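Local coordinates for protein alpha-1,4-endofucoidanase (Mariniflexile fucanivorans, PDB 6DLH) that cleaves the alpha-1,4-linked fucose backbone of fucoidan as a retaining endo-hydrolase of family GH107, and binds calcium ions, at residues A[48-53]-A[63-68]; A[81-86]-A[128-133]; A[383-388]-A[396-401]. One frame throughout, in Å; residues are numbered along the deposited sequence.

Interaction 1: residues A[48-53]-A[63-68]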
loop_
_atom_site.group_PDB
_atom_site.type_symbol
_atom_site.label_atom_id
_atom_site.label_comp_id
_atom_site.label_asym_id
_atom_site.label_seq_id
_atom_site.Cartn_x
_atom_site.Cartn_y
_atom_site.Cartn_z
ATOM N N MET A 48 -2.190 8.166 11.335
ATOM C CA MET A 48 -3.285 7.816 10.445
ATOM C C MET A 48 -2.993 6.437 9.857
ATOM O O MET A 48 -1.917 5.880 10.090
ATOM C CB MET A 48 -3.423 8.842 9.313
ATOM C CG MET A 48 -3.440 10.280 9.796
ATOM S SD MET A 48 -3.656 11.490 8.467
ATOM C CE MET A 48 -5.420 11.409 8.158
ATOM N N LEU A 49 -3.959 5.890 9.104
ATOM C CA LEU A 49 -3.813 4.556 8.547
ATOM C C LEU A 49 -4.149 4.584 7.063
ATOM O O LEU A 49 -5.214 5.070 6.682
ATOM C CB LEU A 49 -4.733 3.572 9.285
ATOM C CG LEU A 49 -4.723 2.148 8.724
ATOM C CD1 LEU A 49 -3.359 1.506 8.916
ATOM C CD2 LEU A 49 -5.808 1.281 9.357
ATOM N N TRP A 50 -3.248 4.018 6.249
ATOM C CA TRP A 50 -3.447 3.917 4.810
ATOM C C TRP A 50 -3.265 2.466 4.374
ATOM O O TRP A 50 -2.144 1.948 4.337
ATOM C CB TRP A 50 -2.502 4.880 4.077
ATOM C CG TRP A 50 -2.813 5.099 2.631
ATOM C CD1 TRP A 50 -3.698 5.992 2.100
ATOM C CD2 TRP A 50 -2.197 4.435 1.511
ATOM N NE1 TRP A 50 -3.685 5.925 0.732
ATOM C CE2 TRP A 50 -2.776 4.977 0.342
ATOM C CE3 TRP A 50 -1.224 3.435 1.384
ATOM C CZ2 TRP A 50 -2.400 4.556 -0.934
ATOM C CZ3 TRP A 50 -0.854 3.020 0.122
ATOM C CH2 TRP A 50 -1.440 3.571 -1.018
ATOM N N LEU A 51 -4.390 1.802 4.085
ATOM C CA LEU A 51 -4.369 0.356 3.928
ATOM C C LEU A 51 -5.236 -0.048 2.738
ATOM O O LEU A 51 -6.460 -0.137 2.836
ATOM C CB LEU A 51 -4.812 -0.302 5.243
ATOM C CG LEU A 51 -4.890 -1.829 5.268
ATOM C CD1 LEU A 51 -3.549 -2.458 4.916
ATOM C CD2 LEU A 51 -5.362 -2.331 6.631
ATOM N N PRO A 52 -4.622 -0.279 1.555
ATOM C CA PRO A 52 -5.330 -0.900 0.433
ATOM C C PRO A 52 -5.547 -2.386 0.698
ATOM O O PRO A 52 -4.859 -2.988 1.531
ATOM C CB PRO A 52 -4.391 -0.706 -0.769
ATOM C CG PRO A 52 -3.351 0.288 -0.290
ATOM C CD PRO A 52 -3.246 0.103 1.214
ATOM N N GLU A 53 -6.513 -2.965 -0.021
ATOM C CA GLU A 53 -6.865 -4.359 0.178
ATOM C C GLU A 53 -6.679 -5.144 -1.120
ATOM O O GLU A 53 -6.647 -4.565 -2.207
ATOM C CB GLU A 53 -8.299 -4.468 0.690
ATOM C CG GLU A 53 -8.461 -3.935 2.104
ATOM C CD GLU A 53 -9.870 -4.036 2.654
ATOM O OE1 GLU A 53 -10.603 -4.947 2.220
ATOM O OE2 GLU A 53 -10.232 -3.200 3.511
ATOM N N ILE A 63 0.940 1.187 -7.143
ATOM C CA ILE A 63 0.029 1.905 -6.265
ATOM C C ILE A 63 0.830 2.946 -5.494
ATOM O O ILE A 63 1.963 2.678 -5.101
ATOM C CB ILE A 63 -0.750 0.931 -5.354
ATOM C CG1 ILE A 63 -1.714 0.056 -6.168
ATOM C CG2 ILE A 63 -1.454 1.663 -4.211
ATOM C CD1 ILE A 63 -2.717 0.824 -7.015
ATOM N N ARG A 64 0.237 4.137 -5.312
ATOM C CA ARG A 64 0.961 5.276 -4.763
ATOM C C ARG A 64 0.130 5.957 -3.674
ATOM O O ARG A 64 -1.094 5.963 -3.744
ATOM C CB ARG A 64 1.337 6.242 -5.894
ATOM C CG ARG A 64 2.269 5.644 -6.942
ATOM C CD ARG A 64 3.622 5.345 -6.322
ATOM N NE ARG A 64 4.636 4.887 -7.256
ATOM C CZ ARG A 64 5.043 3.627 -7.365
ATOM N NH1 ARG A 64 4.474 2.680 -6.639
ATOM N NH2 ARG A 64 6.021 3.318 -8.199
ATOM N N ILE A 65 0.813 6.558 -2.688
ATOM C CA ILE A 65 0.152 7.228 -1.579
ATOM C C ILE A 65 -0.000 8.730 -1.849
ATOM O O ILE A 65 -0.524 9.457 -1.001
ATOM C CB ILE A 65 0.887 6.943 -0.251
ATOM C CG1 ILE A 65 -0.006 7.249 0.959
ATOM C CG2 ILE A 65 2.218 7.694 -0.191
ATOM C CD1 ILE A 65 0.544 6.773 2.287
ATOM N N ASP A 66 0.437 9.197 -3.030
ATOM C CA ASP A 66 0.598 10.621 -3.317
ATOM C C ASP A 66 -0.720 11.396 -3.287
ATOM O O ASP A 66 -0.749 12.535 -2.827
ATOM C CB ASP A 66 1.401 10.872 -4.599
ATOM C CG ASP A 66 2.824 10.364 -4.466
ATOM O OD1 ASP A 66 3.002 9.127 -4.496
ATOM O OD2 ASP A 66 3.734 11.201 -4.288
ATOM N N ASP A 67 -1.796 10.800 -3.804
ATOM C CA ASP A 67 -3.100 11.449 -3.793
ATOM C C ASP A 67 -3.548 11.684 -2.350
ATOM O O ASP A 67 -4.062 12.756 -2.022
ATOM C CB ASP A 67 -4.132 10.658 -4.602
ATOM C CG ASP A 67 -3.935 10.772 -6.106
ATOM O OD1 ASP A 67 -3.152 11.643 -6.533
ATOM O OD2 ASP A 67 -4.576 9.994 -6.844
ATOM N N PHE A 68 -3.343 10.673 -1.496
ATOM C CA PHE A 68 -3.664 10.791 -0.085
ATOM C C PHE A 68 -2.902 11.979 0.498
ATOM O O PHE A 68 -3.489 12.843 1.145
ATOM C CB PHE A 68 -3.412 9.470 0.651
ATOM C CG PHE A 68 -3.452 9.535 2.163
ATOM C CD1 PHE A 68 -4.660 9.565 2.848
ATOM C CD2 PHE A 68 -2.282 9.542 2.907
ATOM C CE1 PHE A 68 -4.695 9.598 4.234
ATOM C CE2 PHE A 68 -2.312 9.569 4.295
ATOM C CZ PHE A 68 -3.522 9.595 4.959
#

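Interaction 2: residues A[81-86]-A[128-133]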
loop_
_atom_site.group_PDB
_atom_site.type_symbol
_atom_site.label_atom_id
_atom_site.label_comp_id
_atom_site.label_asym_id
_atom_site.label_seq_id
_atom_site.Cartn_x
_atom_site.Cartn_y
_atom_site.Cartn_z
ATOM N N VAL A 81 2.024 7.877 9.607
ATOM C CA VAL A 81 1.031 7.064 8.927
ATOM C C VAL A 81 1.453 5.596 9.031
ATOM O O VAL A 81 2.629 5.274 8.850
ATOM C CB VAL A 81 0.894 7.493 7.454
ATOM C CG1 VAL A 81 -0.075 6.602 6.679
ATOM C CG2 VAL A 81 0.508 8.960 7.312
ATOM N N GLN A 82 0.476 4.718 9.312
ATOM C CA GLN A 82 0.670 3.277 9.317
ATOM C C GLN A 82 0.416 2.720 7.918
ATOM O O GLN A 82 -0.594 3.040 7.294
ATOM C CB GLN A 82 -0.227 2.591 10.357
ATOM C CG GLN A 82 -0.083 1.070 10.376
ATOM C CD GLN A 82 -0.951 0.361 11.391
ATOM O OE1 GLN A 82 -1.656 -0.591 11.064
ATOM N NE2 GLN A 82 -0.911 0.817 12.635
ATOM N N LEU A 83 1.359 1.889 7.451
ATOM C CA LEU A 83 1.304 1.229 6.156
ATOM C C LEU A 83 1.345 -0.281 6.367
ATOM O O LEU A 83 1.937 -0.763 7.330
ATOM C CB LEU A 83 2.524 1.642 5.327
ATOM C CG LEU A 83 2.693 3.134 5.058
ATOM C CD1 LEU A 83 4.103 3.407 4.539
ATOM C CD2 LEU A 83 1.642 3.626 4.069
ATOM N N PRO A 84 0.755 -1.092 5.466
ATOM C CA PRO A 84 0.957 -2.538 5.531
ATOM C C PRO A 84 2.382 -2.838 5.081
ATOM O O PRO A 84 2.928 -2.102 4.256
ATOM C CB PRO A 84 -0.020 -3.064 4.474
ATOM C CG PRO A 84 -0.154 -1.918 3.492
ATOM C CD PRO A 84 -0.100 -0.673 4.346
ATOM N N LEU A 85 2.993 -3.866 5.691
ATOM C CA LEU A 85 3.928 -4.720 4.971
ATOM C C LEU A 85 3.158 -5.959 4.524
ATOM O O LEU A 85 3.283 -6.375 3.376
ATOM C CB LEU A 85 5.142 -5.093 5.829
ATOM C CG LEU A 85 6.008 -6.239 5.292
ATOM C CD1 LEU A 85 6.452 -5.994 3.849
ATOM C CD2 LEU A 85 7.229 -6.473 6.175
ATOM N N THR A 86 2.346 -6.514 5.441
ATOM C CA THR A 86 1.372 -7.545 5.106
ATOM C C THR A 86 -0.026 -7.020 5.398
ATOM O O THR A 86 -0.175 -6.018 6.093
ATOM C CB THR A 86 1.596 -8.848 5.891
ATOM O OG1 THR A 86 0.787 -8.851 7.069
ATOM C CG2 THR A 86 3.049 -9.100 6.238
ATOM N N ASP A 128 8.562 -1.639 -6.292
ATOM C CA ASP A 128 8.530 -1.657 -4.837
ATOM C C ASP A 128 7.590 -0.556 -4.336
ATOM O O ASP A 128 8.034 0.555 -4.047
ATOM C CB ASP A 128 9.930 -1.505 -4.231
ATOM C CG ASP A 128 9.933 -1.672 -2.719
ATOM O OD1 ASP A 128 8.837 -1.863 -2.145
ATOM O OD2 ASP A 128 11.025 -1.619 -2.122
ATOM N N PRO A 129 6.268 -0.819 -4.207
ATOM C CA PRO A 129 5.316 0.194 -3.735
ATOM C C PRO A 129 5.620 0.754 -2.344
ATOM O O PRO A 129 5.488 1.954 -2.114
ATOM C CB PRO A 129 3.967 -0.534 -3.731
ATOM C CG PRO A 129 4.163 -1.702 -4.674
ATOM C CD PRO A 129 5.616 -2.098 -4.526
ATOM N N LEU A 130 6.066 -0.109 -1.428
ATOM C CA LEU A 130 6.336 0.306 -0.061
ATOM C C LEU A 130 7.427 1.375 -0.023
ATOM O O LEU A 130 7.273 2.375 0.678
ATOM C CB LEU A 130 6.706 -0.917 0.785
ATOM C CG LEU A 130 6.880 -0.659 2.281
ATOM C CD1 LEU A 130 5.636 -0.017 2.882
ATOM C CD2 LEU A 130 7.223 -1.946 3.016
ATOM N N LEU A 131 8.520 1.167 -0.769
ATOM C CA LEU A 131 9.611 2.131 -0.786
ATOM C C LEU A 131 9.100 3.477 -1.291
ATOM O O LEU A 131 9.536 4.532 -0.821
ATOM C CB LEU A 131 10.756 1.625 -1.673
ATOM C CG LEU A 131 11.961 2.563 -1.797
ATOM C CD1 LEU A 131 12.571 2.874 -0.438
ATOM C CD2 LEU A 131 13.017 1.990 -2.737
ATOM N N SER A 132 8.186 3.420 -2.264
ATOM C CA SER A 132 7.550 4.619 -2.781
ATOM C C SER A 132 6.862 5.377 -1.638
ATOM O O SER A 132 7.175 6.547 -1.378
ATOM C CB SER A 132 6.601 4.263 -3.896
ATOM O OG SER A 132 6.043 5.432 -4.468
ATOM N N TRP A 133 5.957 4.678 -0.937
ATOM C CA TRP A 133 5.161 5.257 0.135
ATOM C C TRP A 133 6.075 5.787 1.238
ATOM O O TRP A 133 5.881 6.904 1.731
ATOM C CB TRP A 133 4.156 4.240 0.688
ATOM C CG TRP A 133 3.393 3.445 -0.330
ATOM C CD1 TRP A 133 3.092 3.799 -1.614
ATOM C CD2 TRP A 133 2.779 2.160 -0.120
ATOM N NE1 TRP A 133 2.362 2.811 -2.223
ATOM C CE2 TRP A 133 2.156 1.793 -1.330
ATOM C CE3 TRP A 133 2.703 1.282 0.969
ATOM C CZ2 TRP A 133 1.465 0.590 -1.475
ATOM C CZ3 TRP A 133 2.028 0.090 0.824
ATOM C CH2 TRP A 133 1.421 -0.251 -0.385
#

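Interaction 3: residues A[383-388]-A[396-401]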
loop_
_atom_site.group_PDB
_atom_site.type_symbol
_atom_site.label_atom_id
_atom_site.label_comp_id
_atom_site.label_asym_id
_atom_site.label_seq_id
_atom_site.Cartn_x
_atom_site.Cartn_y
_atom_site.Cartn_z
ATOM N N PRO A 383 -10.523 5.978 7.578
ATOM C CA PRO A 383 -11.114 5.282 6.430
ATOM C C PRO A 383 -10.878 5.942 5.066
ATOM O O PRO A 383 -11.070 7.148 4.892
ATOM C CB PRO A 383 -12.616 5.333 6.749
ATOM C CG PRO A 383 -12.793 6.629 7.524
ATOM C CD PRO A 383 -11.506 6.793 8.311
ATOM N N LEU A 384 -10.482 5.119 4.089
ATOM C CA LEU A 384 -10.426 5.536 2.700
ATOM C C LEU A 384 -11.764 5.197 2.048
ATOM O O LEU A 384 -12.527 4.395 2.585
ATOM C CB LEU A 384 -9.270 4.802 2.015
ATOM C CG LEU A 384 -7.909 4.953 2.687
ATOM C CD1 LEU A 384 -6.870 4.080 1.995
ATOM C CD2 LEU A 384 -7.465 6.415 2.721
ATOM N N VAL A 385 -12.034 5.796 0.884
ATOM C CA VAL A 385 -13.333 5.661 0.236
ATOM C C VAL A 385 -13.570 4.229 -0.265
ATOM O O VAL A 385 -14.648 3.681 -0.054
ATOM C CB VAL A 385 -13.513 6.718 -0.874
ATOM C CG1 VAL A 385 -14.648 6.377 -1.839
ATOM C CG2 VAL A 385 -13.698 8.110 -0.284
ATOM N N ARG A 386 -12.582 3.634 -0.950
ATOM C CA ARG A 386 -12.720 2.287 -1.484
ATOM C C ARG A 386 -11.343 1.630 -1.547
ATOM O O ARG A 386 -10.473 2.035 -2.320
ATOM C CB ARG A 386 -13.412 2.327 -2.852
ATOM C CG ARG A 386 -13.989 0.993 -3.311
ATOM C CD ARG A 386 -14.497 1.002 -4.744
ATOM N NE ARG A 386 -15.541 1.985 -4.980
ATOM C CZ ARG A 386 -15.434 3.030 -5.790
ATOM N NH1 ARG A 386 -14.442 3.111 -6.661
ATOM N NH2 ARG A 386 -16.321 4.004 -5.717
ATOM N N THR A 387 -11.153 0.594 -0.730
ATOM C CA THR A 387 -9.816 0.077 -0.493
ATOM C C THR A 387 -9.491 -1.114 -1.397
ATOM O O THR A 387 -8.320 -1.433 -1.581
ATOM C CB THR A 387 -9.627 -0.274 0.988
ATOM O OG1 THR A 387 -10.681 -1.176 1.332
ATOM C CG2 THR A 387 -9.643 0.946 1.883
ATOM N N ASN A 388 -10.522 -1.776 -1.939
ATOM C CA ASN A 388 -10.354 -2.974 -2.755
ATOM C C ASN A 388 -9.712 -2.617 -4.097
ATOM O O ASN A 388 -10.344 -1.972 -4.925
ATOM C CB ASN A 388 -11.701 -3.670 -2.971
ATOM C CG ASN A 388 -11.636 -4.939 -3.801
ATOM O OD1 ASN A 388 -10.597 -5.285 -4.364
ATOM N ND2 ASN A 388 -12.754 -5.641 -3.878
ATOM N N THR A 396 -8.112 7.696 -1.017
ATOM C CA THR A 396 -8.096 8.948 -0.277
ATOM C C THR A 396 -9.169 8.862 0.808
ATOM O O THR A 396 -10.000 7.958 0.760
ATOM C CB THR A 396 -8.278 10.142 -1.225
ATOM O OG1 THR A 396 -9.490 9.929 -1.954
ATOM C CG2 THR A 396 -7.116 10.327 -2.178
ATOM N N LEU A 397 -9.145 9.806 1.767
ATOM C CA LEU A 397 -10.011 9.779 2.937
ATOM C C LEU A 397 -11.462 9.992 2.520
ATOM O O LEU A 397 -11.756 10.778 1.620
ATOM C CB LEU A 397 -9.616 10.888 3.919
ATOM C CG LEU A 397 -8.264 10.760 4.625
ATOM C CD1 LEU A 397 -7.998 12.004 5.462
ATOM C CD2 LEU A 397 -8.202 9.516 5.499
ATOM N N GLN A 398 -12.360 9.283 3.213
ATOM C CA GLN A 398 -13.749 9.698 3.330
ATOM C C GLN A 398 -13.791 11.174 3.724
ATOM O O GLN A 398 -13.070 11.608 4.629
ATOM C CB GLN A 398 -14.461 8.872 4.403
ATOM C CG GLN A 398 -14.805 7.459 3.954
ATOM C CD GLN A 398 -15.975 7.420 2.999
ATOM O OE1 GLN A 398 -16.555 8.447 2.644
ATOM N NE2 GLN A 398 -16.344 6.218 2.586
ATOM N N PRO A 399 -14.628 11.993 3.051
ATOM C CA PRO A 399 -14.739 13.412 3.377
ATOM C C PRO A 399 -14.913 13.667 4.873
ATOM O O PRO A 399 -14.332 14.615 5.390
ATOM C CB PRO A 399 -15.974 13.841 2.567
ATOM C CG PRO A 399 -15.929 12.939 1.352
ATOM C CD PRO A 399 -15.490 11.603 1.917
ATOM N N TYR A 400 -15.677 12.814 5.574
ATOM C CA TYR A 400 -15.913 13.053 6.996
ATOM C C TYR A 400 -14.631 12.893 7.811
ATOM O O TYR A 400 -14.427 13.602 8.798
ATOM C CB TYR A 400 -17.063 12.218 7.572
ATOM C CG TYR A 400 -16.743 10.771 7.822
ATOM C CD1 TYR A 400 -16.000 10.372 8.928
ATOM C CD2 TYR A 400 -17.174 9.795 6.937
ATOM C CE1 TYR A 400 -15.678 9.039 9.138
ATOM C CE2 TYR A 400 -16.880 8.458 7.148
ATOM C CZ TYR A 400 -16.143 8.080 8.254
ATOM O OH TYR A 400 -15.876 6.760 8.443
ATOM N N ALA A 401 -13.777 11.952 7.404
ATOM C CA ALA A 401 -12.558 11.686 8.155
ATOM C C ALA A 401 -11.627 12.890 8.054
ATOM O O ALA A 401 -11.052 13.298 9.059
ATOM C CB ALA A 401 -11.903 10.411 7.675
HETATM O O HOH W 1 -15.182 3.674 3.000
#

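Interaction 1: residues A[48-53]-A[63-68]
The indole of Trp50 lies between two unlike surfaces. Over one face, Ile65 CG1 sits 3.6 Å from the centroid of the Trp50 five-membered ring and 13° off its normal, a CH-pi contact; on the opposite face, toward the rim, lies CD of Pro52 from its own segment. At the edge, near the ring plane, Ile63 CG2 meets Trp50 CH2 at 3.7 Å. The contact belongs to the first beta-alpha-beta unit of the catalytic domain, whose parallel strands are consistent with a (beta/alpha)8-type barrel as in GH29: strand 46-49 leads into 48-53, and 63-68 runs into helix 66-71, before strand 80-84. Phe68 offers a ring face to the pyrrole side of Trp50, with Trp50 CD1 3.6 Å from Phe68 CG. Their planes are inclined at 45° and the centroids lie 4.8 Å apart, so the pair is neither a parallel stack nor a T. Trp50 holds CG anti to its own N (chi1 -167°), which carries the indole across to loop 63-65 and the first turn of helix 66-71. Trp50 and Ile65 overlap running opposite ways, and Ile65 CD1 continues the cover over the indole toward Trp50 CG and CD2. The polar atom of this buried ring is satisfied outside the contact: Trp50 NE1 donates to the carbonyl of Leu395. Trp133 of helix 129-139 adds an edge-to-face partner for Trp50, and Leu397 packs on Phe68. Two residues earlier, in strand 46-49, Met48 bends at its thioether and makes a Met-aromatic contact obliquely to the Phe68 ring, SD lying 4.0 Å from Phe68 CZ. Arg64 turns away from the tryptophan and forms a salt bridge with Asp127, while Arg64 O approaches Trp50 CZ2 to 3.4 Å.

Interaction 2: residues A[81-86]-A[128-133]
Leu83 directs CG anti to its carbonyl carbon (chi1 -59°), spreading its two methyls against the helix, while Leu130 has CG anti to the backbone N (chi1 -174°) and reaches back toward the strand. The methyls Leu83 CD1 and Leu130 CD1 come within 4.1 Å as the two side chains cross at a slant. The same Leu83 CD1 also lies 3.9 Å from Trp133 CB, and Leu83 CD2 approaches CE3 of the indole, so one leucine fork straddles the root and the ring of Trp133. Strand 81-84 and helix 129-133 run almost antiparallel, at 173° with axes 10.0 Å apart, as in the beta-alpha-beta crossovers of a parallel sheet: after a long connection that includes the short helix 100-104, the chain enters helix 129-139 and then strand 143-149, the sheet neighbour of 80-84. Pro84 meets the indole nearly at a right angle, its CG 4.0 Å from Trp133 CZ3. One face of that indole is backed from within its own helix by Pro129 O and, over the centre, Leu130 N. Trp133 NE1 donates to the carbonyl of Ile63, which helps fix the ring's rotation. At the start of the helix, Asp128 is the N-cap, its OD1 taking a weak bond from Leu131 N; OD2 turns to Tyr216. Beyond Pro84, Leu85 CD1 closes on Leu130 CD2 at 4.2 Å.

Interaction 3: residues A[383-388]-A[396-401]
Pro383 and Gln398 meet backbone to backbone: Gln398 N donates to Pro383 O at 3.0 Å, with the donor tilted 25° from the carbonyl plane. Two residues on, Val385 N donates to Thr396 O, also at 3.0 Å, nearly in line with the C=O, though bent at the hydrogen (143°). Between these bonds Leu384 and Leu397 form an antiparallel, non-hydrogen-bonded bridge; their side chains diverge, although Leu384 CD2 and Leu397 CD2 still lie 4.2 Å apart. The Pro383 ring turns to the start of helix 399-415, where its CG lies 3.2 Å from Tyr400 OH and its CD rests on Ala401 CB at 3.7 Å. Gln398, the N-cap residue, bends at chi2 (-75°) and lays its amide beside Val385, CD 4.1 Å from Val385 CG2. Its NE2 donates to a water, which in turn donates to Leu384 O, each at 2.8 Å. A leucine here has no amide for the water, which would probably be held less firmly and leave Leu384 O without its link to the helix start. In the next shell, Tyr400 OH bonds to Gly354 O, which steadies the phenol against Pro383, and Leu397 N is held by OE1 of Gln71 from helix 66-71. Val385 and Arg386 both face Val394, a classic beta bulge where the 384-386 arm pairs with strand 394-395, ahead of helix 399-415. The specific polar links between these segments thus use main-chain atoms, plus one water-mediated amide, so the pairing depends chiefly on backbone course, with the apolar side chains filling in around it.

How the interactions relate
Interactions 1 and 2 belong to neighbouring strand-helix units of one sheet, their centres 8 Å apart: strands 46-49 and 80-84 are sheet neighbours, joined by a probable hydrogen bond from Gln82 N to Met48 O at 2.8 Å. Interaction 3, 10 Å from interaction 1 between centres, approaches from the other flank, with Leu384 CD1 3.7 Å from Trp50 CD1 and Glu53 N probably bonded to Thr387 O at 2.8 Å. Interactions 2 and 3 do not touch; their nearest atoms are about 8 Å apart, and interaction 1, which touches both, lies between them. Of the three, interaction 1 has a calcium site nearby: the Met48 side chain is about 8 Å from that of calcium-binding Asp79.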